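Local coordinates for protein leucine aminopeptidase 2, chloroplastic (Streptomyces sp. BC16019, PDB 5LHJ) that probably removes amino acids from the N-termini of peptides as an M17 metalloaminopeptidase, serving in the maturation of the antibiotic peptide bottromycin, at residues 124-136 and 157-171. Residues are numbered along the deposited sequence; the frame is centred on the assembly and turned at random.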
loop_
_atom_site.group_PDB
_atom_site.type_symbol
_atom_site.label_atom_id
_atom_site.label_comp_id
_atom_site.label_asym_id
_atom_site.label_seq_id
_atom_site.Cartn_x
_atom_site.Cartn_y
_atom_site.Cartn_z
ATOM N N ALA A 124 -5.651 -20.443 51.348
ATOM C CA ALA A 124 -5.092 -19.252 51.994
ATOM C C ALA A 124 -3.706 -18.855 51.470
ATOM O O ALA A 124 -3.446 -17.667 51.242
ATOM C CB ALA A 124 -5.039 -19.440 53.506
ATOM N N ALA A 125 -2.821 -19.835 51.293
ATOM C CA ALA A 125 -1.475 -19.561 50.774
ATOM C C ALA A 125 -1.509 -19.003 49.347
ATOM O O ALA A 125 -0.744 -18.089 49.020
ATOM C CB ALA A 125 -0.607 -20.805 50.816
ATOM N N GLU A 126 -2.389 -19.550 48.515
ATOM C CA GLU A 126 -2.554 -19.076 47.134
ATOM C C GLU A 126 -3.138 -17.661 47.105
ATOM O O GLU A 126 -2.716 -16.826 46.297
ATOM C CB GLU A 126 -3.423 -20.037 46.310
ATOM C CG GLU A 126 -2.672 -21.219 45.700
ATOM C CD GLU A 126 -1.960 -22.102 46.725
ATOM O OE1 GLU A 126 -2.606 -22.556 47.696
ATOM O OE2 GLU A 126 -0.742 -22.345 46.563
ATOM N N ARG A 127 -4.085 -17.380 48.000
ATOM C CA ARG A 127 -4.625 -16.009 48.132
ATOM C C ARG A 127 -3.532 -15.019 48.512
ATOM O O ARG A 127 -3.396 -13.958 47.888
ATOM C CB ARG A 127 -5.751 -15.951 49.170
ATOM C CG ARG A 127 -6.982 -16.752 48.768
ATOM C CD ARG A 127 -8.201 -16.434 49.620
ATOM N NE ARG A 127 -7.974 -16.445 51.061
ATOM C CZ ARG A 127 -8.277 -17.431 51.913
ATOM N NH1 ARG A 127 -8.776 -18.594 51.504
ATOM N NH2 ARG A 127 -8.041 -17.258 53.205
ATOM N N ALA A 128 -2.732 -15.378 49.519
ATOM C CA ALA A 128 -1.675 -14.488 50.015
ATOM C C ALA A 128 -0.614 -14.195 48.945
ATOM O O ALA A 128 -0.203 -13.046 48.766
ATOM C CB ALA A 128 -1.030 -15.063 51.280
ATOM N N ARG A 129 -0.190 -15.236 48.237
ATOM C CA ARG A 129 0.807 -15.105 47.168
ATOM C C ARG A 129 0.301 -14.181 46.053
ATOM O O ARG A 129 1.027 -13.276 45.601
ATOM C CB ARG A 129 1.169 -16.486 46.612
ATOM C CG ARG A 129 2.375 -16.507 45.674
ATOM C CD ARG A 129 2.685 -17.913 45.148
ATOM N NE ARG A 129 2.879 -18.845 46.252
ATOM C CZ ARG A 129 2.026 -19.802 46.659
ATOM N NH1 ARG A 129 0.871 -20.062 46.029
ATOM N NH2 ARG A 129 2.343 -20.542 47.723
ATOM N N ALA A 130 -0.951 -14.385 45.649
ATOM C CA ALA A 130 -1.565 -13.598 44.578
ATOM C C ALA A 130 -1.768 -12.126 44.954
ATOM O O ALA A 130 -1.517 -11.235 44.145
ATOM C CB ALA A 130 -2.883 -14.219 44.140
ATOM N N VAL A 131 -2.225 -11.872 46.182
ATOM C CA VAL A 131 -2.412 -10.502 46.659
ATOM C C VAL A 131 -1.073 -9.763 46.717
ATOM O O VAL A 131 -0.979 -8.613 46.287
ATOM C CB VAL A 131 -3.139 -10.470 48.018
ATOM C CG1 VAL A 131 -3.142 -9.072 48.626
ATOM C CG2 VAL A 131 -4.582 -10.958 47.850
ATOM N N ALA A 132 -0.038 -10.419 47.240
ATOM C CA ALA A 132 1.296 -9.808 47.288
ATOM C C ALA A 132 1.798 -9.469 45.881
ATOM O O ALA A 132 2.327 -8.368 45.651
ATOM C CB ALA A 132 2.285 -10.728 47.994
ATOM N N GLU A 133 1.620 -10.406 44.950
ATOM C CA GLU A 133 2.018 -10.176 43.555
ATOM C C GLU A 133 1.274 -9.008 42.941
ATOM O O GLU A 133 1.879 -8.126 42.321
ATOM C CB GLU A 133 1.769 -11.410 42.683
ATOM C CG GLU A 133 2.772 -12.517 42.882
ATOM C CD GLU A 133 2.557 -13.710 41.958
ATOM O OE1 GLU A 133 1.813 -13.587 40.942
ATOM O OE2 GLU A 133 3.175 -14.767 42.240
ATOM N N GLY A 134 -0.047 -9.008 43.099
ATOM C CA GLY A 134 -0.894 -7.980 42.469
ATOM C C GLY A 134 -0.590 -6.586 42.987
ATOM O O GLY A 134 -0.665 -5.609 42.231
ATOM N N ALA A 135 -0.246 -6.496 44.274
ATOM C CA ALA A 135 0.102 -5.221 44.898
ATOM C C ALA A 135 1.356 -4.616 44.275
ATOM O O ALA A 135 1.356 -3.446 43.894
ATOM C CB ALA A 135 0.297 -5.394 46.390
ATOM N N VAL A 136 2.414 -5.419 44.159
ATOM C CA VAL A 136 3.663 -4.956 43.558
ATOM C C VAL A 136 3.471 -4.654 42.072
ATOM O O VAL A 136 3.890 -3.599 41.580
ATOM C CB VAL A 136 4.803 -5.980 43.750
ATOM C CG1 VAL A 136 6.067 -5.561 42.999
ATOM C CG2 VAL A 136 5.092 -6.163 45.228
ATOM N N VAL A 157 3.166 -0.789 51.749
ATOM C CA VAL A 157 2.043 -1.684 51.475
ATOM C C VAL A 157 2.230 -2.941 52.317
ATOM O O VAL A 157 3.288 -3.569 52.276
ATOM C CB VAL A 157 1.941 -2.057 49.992
ATOM C CG1 VAL A 157 0.803 -3.054 49.756
ATOM C CG2 VAL A 157 1.747 -0.798 49.157
ATOM N N ILE A 158 1.196 -3.287 53.078
ATOM C CA ILE A 158 1.216 -4.398 54.015
ATOM C C ILE A 158 0.161 -5.402 53.577
ATOM O O ILE A 158 -0.966 -5.011 53.281
ATOM C CB ILE A 158 0.907 -3.894 55.444
ATOM C CG1 ILE A 158 1.993 -2.913 55.894
ATOM C CG2 ILE A 158 0.731 -5.060 56.410
ATOM C CD1 ILE A 158 1.720 -2.261 57.240
ATOM N N VAL A 159 0.523 -6.681 53.519
ATOM C CA VAL A 159 -0.426 -7.736 53.187
ATOM C C VAL A 159 -0.731 -8.500 54.474
ATOM O O VAL A 159 0.180 -9.105 55.055
ATOM C CB VAL A 159 0.131 -8.697 52.115
ATOM C CG1 VAL A 159 -0.899 -9.770 51.757
ATOM C CG2 VAL A 159 0.520 -7.924 50.858
ATOM N N ALA A 160 -1.992 -8.447 54.913
ATOM C CA ALA A 160 -2.437 -9.137 56.133
ATOM C C ALA A 160 -2.772 -10.601 55.840
ATOM O O ALA A 160 -3.589 -10.899 54.967
ATOM C CB ALA A 160 -3.637 -8.426 56.749
ATOM N N THR A 161 -2.112 -11.507 56.557
ATOM C CA THR A 161 -2.316 -12.952 56.427
ATOM C C THR A 161 -1.315 -13.652 57.342
ATOM O O THR A 161 -0.211 -13.144 57.524
ATOM C CB THR A 161 -2.108 -13.476 54.982
ATOM O OG1 THR A 161 -2.193 -14.909 54.945
ATOM C CG2 THR A 161 -0.757 -13.039 54.399
ATOM N N PRO A 162 -1.690 -14.814 57.914
ATOM C CA PRO A 162 -0.657 -15.656 58.551
ATOM C C PRO A 162 0.318 -16.333 57.567
ATOM O O PRO A 162 1.346 -16.847 58.008
ATOM C CB PRO A 162 -1.478 -16.711 59.311
ATOM C CG PRO A 162 -2.799 -16.739 58.634
ATOM C CD PRO A 162 -3.045 -15.381 58.054
ATOM N N GLU A 163 0.005 -16.340 56.267
ATOM C CA GLU A 163 0.809 -17.036 55.257
ATOM C C GLU A 163 2.018 -16.204 54.820
ATOM O O GLU A 163 2.114 -15.765 53.667
ATOM C CB GLU A 163 -0.059 -17.392 54.046
ATOM C CG GLU A 163 -1.265 -18.274 54.364
ATOM C CD GLU A 163 -0.909 -19.706 54.718
ATOM O OE1 GLU A 163 0.164 -20.203 54.330
ATOM O OE2 GLU A 163 -1.719 -20.354 55.400
ATOM N N ARG A 164 2.968 -16.021 55.730
ATOM C CA ARG A 164 4.095 -15.117 55.475
ATOM C C ARG A 164 5.052 -15.633 54.405
ATOM O O ARG A 164 5.591 -14.843 53.640
ATOM C CB ARG A 164 4.874 -14.805 56.765
ATOM C CG ARG A 164 4.036 -14.296 57.930
ATOM C CD ARG A 164 2.977 -13.253 57.559
ATOM N NE ARG A 164 3.559 -12.090 56.882
ATOM C CZ ARG A 164 2.859 -11.117 56.288
ATOM N NH1 ARG A 164 3.504 -10.120 55.694
ATOM N NH2 ARG A 164 1.527 -11.131 56.276
ATOM N N ARG A 165 5.249 -16.949 54.341
ATOM C CA ARG A 165 6.085 -17.557 53.301
ATOM C C ARG A 165 5.501 -17.241 51.919
ATOM O O ARG A 165 6.230 -16.831 51.016
ATOM C CB ARG A 165 6.198 -19.077 53.523
ATOM C CG ARG A 165 6.780 -19.895 52.377
ATOM C CD ARG A 165 8.286 -19.872 52.354
ATOM N NE ARG A 165 8.866 -20.716 53.401
ATOM C CZ ARG A 165 10.176 -20.844 53.633
ATOM N NH1 ARG A 165 11.071 -20.178 52.894
ATOM N NH2 ARG A 165 10.592 -21.640 54.618
ATOM N N ALA A 166 4.190 -17.429 51.774
ATOM C CA ALA A 166 3.499 -17.146 50.503
ATOM C C ALA A 166 3.618 -15.673 50.093
ATOM O O ALA A 166 3.808 -15.376 48.915
ATOM C CB ALA A 166 2.036 -17.548 50.595
ATOM N N VAL A 167 3.516 -14.760 51.060
ATOM C CA VAL A 167 3.693 -13.326 50.789
ATOM C C VAL A 167 5.102 -13.060 50.246
ATOM O O VAL A 167 5.266 -12.382 49.225
ATOM C CB VAL A 167 3.405 -12.445 52.024
ATOM C CG1 VAL A 167 3.810 -10.990 51.773
ATOM C CG2 VAL A 167 1.926 -12.527 52.397
ATOM N N ALA A 168 6.105 -13.626 50.911
ATOM C CA ALA A 168 7.493 -13.470 50.480
ATOM C C ALA A 168 7.728 -14.001 49.072
ATOM O O ALA A 168 8.415 -13.345 48.284
ATOM C CB ALA A 168 8.449 -14.146 51.473
ATOM N N GLU A 169 7.156 -15.168 48.763
ATOM C CA GLU A 169 7.252 -15.786 47.434
ATOM C C GLU A 169 6.630 -14.869 46.367
ATOM O O GLU A 169 7.214 -14.654 45.301
ATOM C CB GLU A 169 6.533 -17.151 47.375
ATOM C CG GLU A 169 7.245 -18.326 48.055
ATOM C CD GLU A 169 6.383 -19.589 48.136
ATOM O OE1 GLU A 169 5.305 -19.672 47.473
ATOM O OE2 GLU A 169 6.776 -20.508 48.890
ATOM N N GLY A 170 5.448 -14.336 46.669
ATOM C CA GLY A 170 4.745 -13.448 45.740
ATOM C C GLY A 170 5.472 -12.137 45.492
ATOM O O GLY A 170 5.587 -11.691 44.360
ATOM N N LEU A 171 5.954 -11.508 46.560
ATOM C CA LEU A 171 6.744 -10.276 46.416
ATOM C C LEU A 171 7.966 -10.505 45.544
ATOM O O LEU A 171 8.256 -9.706 44.649
ATOM C CB LEU A 171 7.156 -9.696 47.780
ATOM C CG LEU A 171 6.057 -9.208 48.737
ATOM C CD1 LEU A 171 6.666 -8.801 50.079
ATOM C CD2 LEU A 171 5.207 -8.067 48.197
HETATM O O HOH W 1 5.114 -16.277 43.447
#
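Ala-124 and Ala-125 rest against the side chain of Glu-163, the N-cap residue of helix 164-185, where helix 124-136 of the N-terminal domain of this M17 aminopeptidase packs on the start of that long helix, which leads toward the catalytic domain. Helix 124-136 also covers an edge strand, 156-159, of the five-stranded mixed sheet, running nearly antiparallel to its segment 157-159, whereas helix 164-171 crosses at -35° with the axes 7.3 Å apart. Small residues permit this approach: the methyl of Ala-166 lies 3.2 Å from Ala-125 O, Ala-128 CB sits among Thr-161 CG2, Glu-163 CB and Val-167 CG2, and Gly-170, lacking a side chain, leaves room for its CA to lie 3.7 Å from Arg-129 O.

With CG of Arg-129 anti to the main-chain nitrogen (chi1 -169°), CB and CG lie against Ala-166 O, and the bend at chi3 turns NE to Glu-169 OE1 at 2.8 Å, in a salt bridge with the guanidinium and carboxylate planes only 18° apart; NH2 adds a weak bond to the same oxygen. The other terminal nitrogen, NH1, donates to Glu-126 OE2 (2.8 Å) from above the carboxylate plane, so two acids fix the guanidinium's rotation.

Farther along, Val-131 CG1 meets Val-159 CG1 at 3.9 Å. Ala-132 CB faces Val-167 O and Leu-171 CD2. Glu-133 lays CG 3.3 Å from Gly-170 O; its OE1 pairs with Arg-94, and a water donates to OE2 and, more weakly, to Glu-169 O. Finally, the side chains of Val-136 and Leu-171 cross at about a right angle, with Val-136 CG2 3.5 Å from Leu-171 CD2.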